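Uncharacterized protein (Bacteroides uniformis, PDB 4JPQ) is of unknown function but probably binds carbohydrate as a protein of carbohydrate-binding family 9. Local coordinates at residues 25-30 against 52-57; 74-79 against 85-90; 104-107 against 113-116; 193-198 against 206-211. One frame throughout, in Å; residues are numbered along the deposited sequence.

Contact 1: 25-30 against 52-57; sequences SLLDGN and SFRIAH
Arg54 is the first residue of strand 52-57 to meet helix 25-29, and it does so with both the shaft and the head of its side chain. Its CB is directed at the helix, and with CG set between the backbone N and the carbonyl carbon (chi1 59°) the chain then runs fully extended to the guanidinium. There NH1 and NH2 grip a single oxygen end-on: NH1 lies 2.8 Å from Asp28 OD1, and NH2 donates to the same Asp28 OD1. The acceptor stays close to the guanidinium plane, yet the carboxylate is turned 56° against it; NH1 comes in nearly along the C-O axis and NH2 from above the carboxylate plane. Further hydrogen bonds from Arg54 NH1 to Ile32 O and from Arg54 NE to His65 ND1 fix the rotation of the guanidinium. Over the centre of one guanidinium face sits Leu27, whose CB is 3.4 Å from Arg54 CZ; farther down, Leu27 CD1 rides alongside Arg54 NE at 3.6 Å. Two residues on, Ala56 also directs its CB at the helix and receives the other branch of the same leucine, Leu27 CD2 lying 3.8 Å from Ala56 CB. The axes of helix 25-29 and strand 52-57 approach to 10.2 Å at 81°. A buried arginine is thus paired with a solvent-exposed aspartate on the helix, a setting in which its positive charge is probably well compensated while its carbon shaft and one face remain in apolar company.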
# COMPACT_ATOMS: atom_id res chain seq x y z
N SER A 25 2.03 0.01 17.59
CA SER A 25 2.55 -0.50 18.86
C SER A 25 3.07 -1.93 18.72
O SER A 25 4.16 -2.25 19.19
CB SER A 25 1.45 -0.48 19.90
OG SER A 25 1.86 -1.14 21.07
N LEU A 26 2.30 -2.77 18.06
CA LEU A 26 2.69 -4.17 17.81
C LEU A 26 4.03 -4.25 17.09
O LEU A 26 4.91 -5.02 17.48
CB LEU A 26 1.62 -4.88 16.99
CG LEU A 26 1.80 -6.37 16.72
CD1 LEU A 26 1.81 -7.14 18.02
CD2 LEU A 26 0.67 -6.88 15.84
N LEU A 27 4.17 -3.43 16.05
CA LEU A 27 5.37 -3.40 15.23
C LEU A 27 6.58 -2.84 15.98
O LEU A 27 7.69 -3.39 15.83
CB LEU A 27 5.11 -2.67 13.92
CG LEU A 27 4.05 -3.35 13.02
CD1 LEU A 27 3.80 -2.48 11.81
CD2 LEU A 27 4.42 -4.75 12.56
N ASP A 28 6.38 -1.79 16.79
CA ASP A 28 7.47 -1.25 17.63
C ASP A 28 7.90 -2.28 18.68
O ASP A 28 9.08 -2.36 19.03
CB ASP A 28 7.07 0.07 18.32
CG ASP A 28 6.96 1.25 17.36
OD1 ASP A 28 7.37 1.15 16.18
OD2 ASP A 28 6.46 2.30 17.79
N GLY A 29 6.92 -3.06 19.17
CA GLY A 29 7.15 -4.14 20.13
C GLY A 29 8.01 -5.26 19.60
O GLY A 29 8.76 -5.88 20.37
N ASN A 30 7.91 -5.52 18.29
CA ASN A 30 8.72 -6.54 17.61
C ASN A 30 9.96 -6.00 16.86
O ASN A 30 10.67 -6.77 16.21
CB ASN A 30 7.85 -7.42 16.70
CG ASN A 30 6.84 -8.25 17.48
OD1 ASN A 30 7.08 -9.43 17.79
ND2 ASN A 30 5.74 -7.62 17.88
N SER A 52 7.99 6.84 4.49
CA SER A 52 8.58 5.56 4.87
C SER A 52 7.46 4.57 5.17
O SER A 52 6.30 4.96 5.40
CB SER A 52 9.54 5.72 6.05
OG SER A 52 8.85 6.07 7.23
N PHE A 53 7.80 3.28 5.13
CA PHE A 53 6.85 2.22 5.41
C PHE A 53 7.52 1.02 6.09
O PHE A 53 8.74 0.97 6.17
CB PHE A 53 6.16 1.77 4.12
CG PHE A 53 7.04 0.93 3.23
CD1 PHE A 53 8.02 1.51 2.45
CD2 PHE A 53 6.87 -0.46 3.18
CE1 PHE A 53 8.83 0.74 1.63
CE2 PHE A 53 7.67 -1.24 2.36
CZ PHE A 53 8.66 -0.64 1.58
N ARG A 54 6.71 0.08 6.56
CA ARG A 54 7.22 -1.17 7.12
C ARG A 54 6.17 -2.24 7.04
O ARG A 54 4.97 -1.95 7.01
CB ARG A 54 7.74 -1.03 8.53
CG ARG A 54 6.72 -0.54 9.53
CD ARG A 54 7.32 -0.49 10.91
NE ARG A 54 6.38 0.07 11.86
CZ ARG A 54 6.63 0.29 13.16
NH1 ARG A 54 7.79 -0.06 13.72
NH2 ARG A 54 5.68 0.82 13.92
N ILE A 55 6.64 -3.48 7.01
CA ILE A 55 5.80 -4.61 6.77
C ILE A 55 6.19 -5.83 7.61
O ILE A 55 7.37 -6.07 7.87
CB ILE A 55 5.79 -4.91 5.24
CG1 ILE A 55 4.74 -5.97 4.89
CG2 ILE A 55 7.20 -5.27 4.73
CD1 ILE A 55 4.57 -6.21 3.41
N ALA A 56 5.18 -6.60 8.00
CA ALA A 56 5.35 -7.84 8.76
C ALA A 56 4.14 -8.74 8.51
O ALA A 56 3.25 -8.35 7.76
CB ALA A 56 5.47 -7.53 10.22
N HIS A 57 4.11 -9.92 9.13
CA HIS A 57 2.96 -10.82 8.96
C HIS A 57 2.67 -11.68 10.17
O HIS A 57 3.56 -11.98 10.95
CB HIS A 57 3.12 -11.70 7.71
CG HIS A 57 4.15 -12.79 7.85
ND1 HIS A 57 3.80 -14.12 7.96
CD2 HIS A 57 5.50 -12.75 7.88
CE1 HIS A 57 4.90 -14.85 8.04
NE2 HIS A 57 5.94 -14.04 8.00

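Contact 2: 74-79 against 85-90; sequences RAVASG and WEDACV. With SO4 (sulfate ion), chain D.
Arg74 and Asp87 cross at about a right angle, the extended arginine chain passing the short carboxylate so that NH1 comes within 2.7 Å of Asp87 OD1 in a salt bridge. The guanidinium and carboxylate planes are 34° apart, and OD1 lies oblique to the guanidinium. On one guanidinium face lies Val76 CG2 of the same segment, above the centre.

The carboxylate also gathers two successive backbone N-H groups. Val76 N reaches Asp87 OD1 at 2.8 Å from well above the carboxylate plane, whereas Ala77 N meets Asp87 OD2 at 3.1 Å on its syn side and close to that plane. With CG beside its own backbone N (chi1 -63°), Asp87 extends both oxygens into this turn of chain, and Asn108 ND2 adds a further bond to OD2, so each oxygen of this buried group has two partners. A backbone bond from Ala88 N to Arg74 O, 3.1 Å long, closes the other end. Glu86 presents its CB to Arg74 NH1, while its carboxylate is salt-bridged to Arg83.

One residue beyond Ala77, Ser78 N donates to sulfate O2 at 3.1 Å; this ion, probably from the crystallisation liquor, is also bound by Arg83 N. The contact thus ties the end of strand 72-75, which pairs with strand 146-150, to the entry of strand 89-95, beside strand 102-108, whose Asn108 touches Ala75 and Ala77.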
# COMPACT_ATOMS: atom_id res chain seq x y z
N ARG A 74 -5.57 15.65 1.08
CA ARG A 74 -6.89 15.71 0.45
C ARG A 74 -7.55 14.34 0.53
O ARG A 74 -6.85 13.34 0.45
CB ARG A 74 -6.67 16.09 -1.02
CG ARG A 74 -7.89 16.23 -1.91
CD ARG A 74 -7.45 16.52 -3.34
NE ARG A 74 -8.57 16.83 -4.24
CZ ARG A 74 -9.31 15.95 -4.92
NH1 ARG A 74 -9.11 14.62 -4.85
NH2 ARG A 74 -10.29 16.40 -5.70
N ALA A 75 -8.86 14.29 0.70
CA ALA A 75 -9.61 13.00 0.77
C ALA A 75 -11.07 13.21 0.37
O ALA A 75 -11.96 13.18 1.20
CB ALA A 75 -9.50 12.39 2.14
N VAL A 76 -11.27 13.48 -0.91
CA VAL A 76 -12.60 13.73 -1.47
C VAL A 76 -13.41 12.43 -1.67
O VAL A 76 -14.63 12.45 -1.52
CB VAL A 76 -12.51 14.56 -2.79
CG1 VAL A 76 -13.89 14.78 -3.42
CG2 VAL A 76 -11.83 15.90 -2.51
N ALA A 77 -12.74 11.34 -2.02
CA ALA A 77 -13.41 10.07 -2.33
C ALA A 77 -14.47 9.69 -1.31
O ALA A 77 -14.15 9.50 -0.15
CB ALA A 77 -12.39 8.95 -2.48
N SER A 78 -15.74 9.63 -1.72
CA SER A 78 -16.85 9.38 -0.78
C SER A 78 -17.02 7.94 -0.31
O SER A 78 -17.64 7.71 0.73
CB SER A 78 -18.18 9.91 -1.34
OG SER A 78 -18.53 9.23 -2.52
N GLY A 79 -16.50 6.97 -1.07
CA GLY A 79 -16.60 5.56 -0.67
C GLY A 79 -15.43 4.72 -1.11
O GLY A 79 -14.53 5.20 -1.81
N TRP A 85 -6.53 7.55 -5.76
CA TRP A 85 -5.24 7.99 -6.33
C TRP A 85 -5.15 9.52 -6.53
O TRP A 85 -4.05 10.08 -6.62
CB TRP A 85 -4.92 7.25 -7.64
CG TRP A 85 -5.93 7.51 -8.70
CD1 TRP A 85 -5.92 8.54 -9.58
CD2 TRP A 85 -7.13 6.78 -8.95
NE1 TRP A 85 -7.05 8.51 -10.37
CE2 TRP A 85 -7.80 7.43 -10.02
CE3 TRP A 85 -7.71 5.64 -8.37
CZ2 TRP A 85 -9.03 6.97 -10.53
CZ3 TRP A 85 -8.93 5.17 -8.88
CH2 TRP A 85 -9.57 5.84 -9.95
N GLU A 86 -6.31 10.18 -6.63
CA GLU A 86 -6.39 11.65 -6.76
C GLU A 86 -6.16 12.37 -5.44
O GLU A 86 -5.67 13.50 -5.43
CB GLU A 86 -7.74 12.07 -7.31
CG GLU A 86 -8.02 11.51 -8.69
CD GLU A 86 -9.35 11.94 -9.23
OE1 GLU A 86 -10.24 12.34 -8.44
OE2 GLU A 86 -9.49 11.87 -10.45
N ASP A 87 -6.57 11.71 -4.35
CA ASP A 87 -6.39 12.18 -2.98
C ASP A 87 -4.95 11.82 -2.56
O ASP A 87 -4.24 11.15 -3.31
CB ASP A 87 -7.41 11.47 -2.06
CG ASP A 87 -8.85 11.79 -2.41
OD1 ASP A 87 -9.15 12.96 -2.72
OD2 ASP A 87 -9.71 10.89 -2.33
N ALA A 88 -4.52 12.31 -1.38
CA ALA A 88 -3.20 11.93 -0.81
C ALA A 88 -3.34 10.45 -0.53
O ALA A 88 -4.17 10.05 0.30
CB ALA A 88 -2.90 12.70 0.46
N CYS A 89 -2.54 9.65 -1.21
CA CYS A 89 -2.72 8.22 -1.24
C CYS A 89 -1.44 7.41 -1.17
O CYS A 89 -0.47 7.75 -1.84
CB CYS A 89 -3.44 7.92 -2.56
SG CYS A 89 -3.82 6.22 -2.95
N VAL A 90 -1.48 6.33 -0.39
CA VAL A 90 -0.39 5.34 -0.29
C VAL A 90 -0.95 4.04 -0.89
O VAL A 90 -2.16 3.76 -0.77
CB VAL A 90 0.14 5.09 1.12
CG1 VAL A 90 0.85 6.35 1.62
CG2 VAL A 90 -0.95 4.63 2.09
S SO4 D . -15.54 8.87 -5.31
O1 SO4 D . -16.16 8.54 -6.61
O2 SO4 D . -16.03 10.19 -4.80
O3 SO4 D . -15.84 7.80 -4.30
O4 SO4 D . -14.08 8.99 -5.55

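Contact 3: 104-107 against 113-116; sequences NFEC and LLIQ
Asn104-Cys107 and Leu113-Gln116 run antiparallel, their axes 4.6 Å apart at 168°, as the two arms of a beta hairpin. Asn104 with Gln116 and Glu106 with Leu114 are the hydrogen-bonded pairs; between and beyond them stand the non-hydrogen-bonded pairs Phe105-Ile115 and Cys107-Leu113. At the Glu106 pair Leu114 N donates to Glu106 O at 2.7 Å, and Glu106 N donates back to Leu114 O.

The hairpin has one apolar face, carrying Phe105, Cys107, Leu113 and Ile115. Ile115 sets CG2 over one face of the Phe105 ring in a CH-pi contact, 4.2 Å from the centroid and displaced toward the rim, while its CG1 lies 3.8 Å from Phe105 CD2. Leu113 CD1 turns across toward Cys107 CB, 4.1 Å away. Strand 152-162 covers this face, with Met159 against both Phe105 and Leu113.

The opposite face is polar at one end. Glu106 and Leu114 lie side by side and point the same way, Leu114 CD2 coming 3.7 Å from Glu106 OE1, which is also close to the like-charged Glu91; such crowding might raise the proton affinity of either carboxylate. A chi1 of 55° tips the amide of Asn104 across to the partner strand, where ND2 serves two acceptors, and Arg124 NH2 binds its OD1, which fixes the amide's orientation. One acceptor is Glu106 OE2 at 3.0 Å, met from above the carboxylate plane. The other is Gln116 OE1: it stands 2.8 Å from Asn104 ND2, nearly in the Asn104 amide plane, although the two amides are turned 66° apart.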
# COMPACT_ATOMS: atom_id res chain seq x y z
N ASN A 104 -3.79 -4.60 -6.35
CA ASN A 104 -3.39 -3.24 -5.96
C ASN A 104 -4.32 -2.76 -4.86
O ASN A 104 -5.54 -2.75 -5.03
CB ASN A 104 -3.36 -2.25 -7.14
CG ASN A 104 -4.67 -2.19 -7.90
OD1 ASN A 104 -5.17 -3.20 -8.31
ND2 ASN A 104 -5.22 -0.99 -8.07
N PHE A 105 -3.72 -2.40 -3.72
CA PHE A 105 -4.43 -1.88 -2.56
C PHE A 105 -4.04 -0.42 -2.48
O PHE A 105 -2.91 -0.11 -2.15
CB PHE A 105 -3.98 -2.61 -1.29
CG PHE A 105 -4.30 -4.08 -1.29
CD1 PHE A 105 -3.44 -4.98 -1.91
CD2 PHE A 105 -5.43 -4.56 -0.65
CE1 PHE A 105 -3.72 -6.33 -1.89
CE2 PHE A 105 -5.71 -5.92 -0.64
CZ PHE A 105 -4.86 -6.80 -1.26
N GLU A 106 -4.98 0.47 -2.82
CA GLU A 106 -4.74 1.91 -2.80
C GLU A 106 -5.66 2.48 -1.73
O GLU A 106 -6.86 2.22 -1.75
CB GLU A 106 -5.04 2.50 -4.18
CG GLU A 106 -4.26 1.83 -5.31
CD GLU A 106 -4.45 2.45 -6.68
OE1 GLU A 106 -4.92 3.60 -6.79
OE2 GLU A 106 -4.11 1.79 -7.69
N CYS A 107 -5.09 3.25 -0.81
CA CYS A 107 -5.84 3.79 0.33
C CYS A 107 -5.53 5.27 0.54
O CYS A 107 -4.35 5.65 0.64
CB CYS A 107 -5.46 2.99 1.57
SG CYS A 107 -6.65 3.11 2.90
N LEU A 113 -10.56 2.91 0.76
CA LEU A 113 -9.71 1.92 0.08
C LEU A 113 -10.27 1.45 -1.26
O LEU A 113 -11.48 1.28 -1.42
CB LEU A 113 -9.58 0.70 0.97
CG LEU A 113 -8.88 -0.59 0.53
CD1 LEU A 113 -7.38 -0.39 0.38
CD2 LEU A 113 -9.17 -1.71 1.52
N LEU A 114 -9.34 1.21 -2.19
CA LEU A 114 -9.61 0.64 -3.51
C LEU A 114 -8.76 -0.63 -3.63
O LEU A 114 -7.56 -0.61 -3.27
CB LEU A 114 -9.18 1.60 -4.61
CG LEU A 114 -9.08 1.08 -6.05
CD1 LEU A 114 -10.46 0.83 -6.63
CD2 LEU A 114 -8.32 2.05 -6.93
N ILE A 115 -9.38 -1.70 -4.12
CA ILE A 115 -8.69 -2.95 -4.41
C ILE A 115 -9.14 -3.45 -5.78
O ILE A 115 -10.33 -3.49 -6.04
CB ILE A 115 -8.99 -4.11 -3.43
CG1 ILE A 115 -8.85 -3.69 -1.97
CG2 ILE A 115 -8.04 -5.29 -3.69
CD1 ILE A 115 -9.30 -4.77 -0.99
N GLN A 116 -8.18 -3.82 -6.63
CA GLN A 116 -8.50 -4.53 -7.86
C GLN A 116 -7.62 -5.77 -7.91
O GLN A 116 -6.63 -5.88 -7.17
CB GLN A 116 -8.25 -3.70 -9.11
CG GLN A 116 -9.04 -2.42 -9.27
CD GLN A 116 -8.31 -1.48 -10.21
OE1 GLN A 116 -7.42 -0.72 -9.80
NE2 GLN A 116 -8.65 -1.55 -11.48
O HOH W 1 -5.90 2.28 -10.22

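Contact 4: 193-198 against 206-211; sequences PHFLSW and PMFHCP
Phe195 meets Phe208 in an offset edge-to-face aromatic pair and Pro206 in a CH-pi contact, where the loop 206-211 folds back on the short strand 195-197. Pro206 covers one face of the Phe195 ring: its CB lies 4.0 Å from the centroid, only 16° off the ring normal, and its CG is 3.8 Å from Phe195 CD2. Phe208 CZ lies instead at the edge of that ring, near its plane. The two aromatic planes stand at 67°, with the edge of Phe195 turned to the face of Phe208.

Both phenylalanines place CG beside the backbone N, and each CB is directed at the opposing segment. Farther out, Tyr45 makes a second edge-to-face contact with Phe195, and the Phe208 ring stacks on Tyr184 of strand 178-186 and touches Glu91 and Phe93. A 3-cyclohexyl-1-propylsulfonic acid molecule, probably from the crystallisation liquor, accepts a hydrogen bond from Phe208 N, consistent with a pocket here. The closest approach between the rings is Phe195 CD1 to Phe208 CZ, 3.8 Å.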
# COMPACT_ATOMS: atom_id res chain seq x y z
N PRO A 193 1.25 17.40 -7.54
CA PRO A 193 1.17 15.95 -7.75
C PRO A 193 2.58 15.36 -7.82
O PRO A 193 3.52 16.06 -8.20
CB PRO A 193 0.42 15.80 -9.08
CG PRO A 193 -0.26 17.10 -9.29
CD PRO A 193 0.59 18.14 -8.64
N HIS A 194 2.69 14.10 -7.44
CA HIS A 194 3.97 13.43 -7.37
C HIS A 194 3.80 11.94 -7.47
O HIS A 194 2.69 11.42 -7.30
CB HIS A 194 4.63 13.77 -6.06
CG HIS A 194 3.78 13.47 -4.88
ND1 HIS A 194 2.83 14.34 -4.41
CD2 HIS A 194 3.71 12.37 -4.10
CE1 HIS A 194 2.22 13.80 -3.37
NE2 HIS A 194 2.73 12.60 -3.17
N PHE A 195 4.90 11.26 -7.76
CA PHE A 195 4.90 9.80 -7.97
C PHE A 195 6.18 9.18 -7.43
O PHE A 195 7.26 9.40 -8.00
CB PHE A 195 4.73 9.51 -9.46
CG PHE A 195 3.44 10.02 -10.01
CD1 PHE A 195 2.25 9.35 -9.72
CD2 PHE A 195 3.40 11.19 -10.75
CE1 PHE A 195 1.02 9.82 -10.21
CE2 PHE A 195 2.18 11.67 -11.23
CZ PHE A 195 0.99 10.98 -10.96
N LEU A 196 6.05 8.43 -6.33
CA LEU A 196 7.15 7.79 -5.61
C LEU A 196 6.95 6.29 -5.50
O LEU A 196 5.82 5.82 -5.38
CB LEU A 196 7.27 8.39 -4.21
CG LEU A 196 8.19 9.60 -4.03
CD1 LEU A 196 8.07 10.65 -5.11
CD2 LEU A 196 7.98 10.20 -2.65
N SER A 197 8.06 5.55 -5.57
CA SER A 197 8.04 4.08 -5.46
C SER A 197 9.16 3.58 -4.55
O SER A 197 10.13 4.32 -4.26
CB SER A 197 8.18 3.40 -6.82
OG SER A 197 9.52 3.49 -7.31
N TRP A 198 9.01 2.33 -4.11
CA TRP A 198 10.00 1.67 -3.26
C TRP A 198 11.10 1.09 -4.16
O TRP A 198 12.27 1.49 -4.04
CB TRP A 198 9.35 0.60 -2.37
CG TRP A 198 10.33 -0.31 -1.73
CD1 TRP A 198 11.30 0.03 -0.82
CD2 TRP A 198 10.45 -1.70 -1.95
NE1 TRP A 198 12.02 -1.08 -0.47
CE2 TRP A 198 11.51 -2.16 -1.14
CE3 TRP A 198 9.76 -2.62 -2.75
CZ2 TRP A 198 11.90 -3.50 -1.11
CZ3 TRP A 198 10.15 -3.96 -2.71
CH2 TRP A 198 11.21 -4.38 -1.89
N PRO A 206 4.92 8.12 -15.61
CA PRO A 206 4.31 7.52 -14.40
C PRO A 206 3.27 6.44 -14.62
O PRO A 206 2.15 6.73 -15.03
CB PRO A 206 3.73 8.72 -13.65
CG PRO A 206 4.61 9.82 -14.08
CD PRO A 206 4.82 9.59 -15.54
N MSE A 207 3.70 5.21 -14.39
CA MSE A 207 2.87 4.02 -14.56
C MSE A 207 3.21 3.08 -13.42
O MSE A 207 4.37 2.72 -13.25
CB MSE A 207 3.26 3.47 -15.92
CG MSE A 207 2.77 4.36 -17.05
SE MSE A 207 2.72 3.36 -18.71
CE MSE A 207 4.28 4.15 -19.62
N PHE A 208 2.21 2.70 -12.62
CA PHE A 208 2.42 1.82 -11.47
C PHE A 208 1.99 0.37 -11.68
O PHE A 208 2.44 -0.48 -10.92
CB PHE A 208 1.67 2.35 -10.22
CG PHE A 208 2.22 3.63 -9.61
CD1 PHE A 208 3.58 3.99 -9.66
CD2 PHE A 208 1.36 4.43 -8.86
CE1 PHE A 208 4.03 5.16 -9.05
CE2 PHE A 208 1.81 5.58 -8.24
CZ PHE A 208 3.15 5.95 -8.33
N HIS A 209 1.14 0.08 -12.66
CA HIS A 209 0.65 -1.29 -12.92
C HIS A 209 1.65 -2.12 -13.76
O HIS A 209 1.31 -2.65 -14.82
CB HIS A 209 -0.74 -1.22 -13.57
CG HIS A 209 -1.79 -0.62 -12.69
ND1 HIS A 209 -2.71 -1.37 -12.00
CD2 HIS A 209 -2.04 0.67 -12.37
CE1 HIS A 209 -3.50 -0.58 -11.30
NE2 HIS A 209 -3.11 0.67 -11.50
N CYS A 210 2.86 -2.30 -13.22
CA CYS A 210 4.00 -2.92 -13.92
C CYS A 210 4.70 -4.01 -13.09
O CYS A 210 5.72 -3.75 -12.46
CB CYS A 210 4.98 -1.82 -14.31
SG CYS A 210 5.35 -0.72 -12.94
N PRO A 211 4.14 -5.24 -13.11
CA PRO A 211 4.72 -6.40 -12.43
C PRO A 211 6.20 -6.71 -12.71
O PRO A 211 6.86 -7.28 -11.85
CB PRO A 211 3.85 -7.56 -12.90
CG PRO A 211 2.53 -6.94 -13.15
CD PRO A 211 2.84 -5.59 -13.72

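Contacts 1 and 3 are buried, contacts 2 and 4 only partly so. Contact 3 is the sole strand-on-strand ladder, whereas contact 1 lays a helix across a strand and contacts 2 and 4 fold loops onto strand ends. Contacts 2 and 3 are joined through neighbouring strands 89-95 and 102-108, where Val90 O and Cys107 N probably hydrogen-bond; contact 4 meets contact 3 where His209 packs on Asn104, and contact 1 where Trp198 meets Phe53. Both contacts 1 and 2 centre on an arginine-aspartate salt bridge; in contact 2 the carboxylate also takes backbone N-H groups. Contact 3 mixes an apolar face with an amide-carboxylate network, and contact 4 relies on rings and proline.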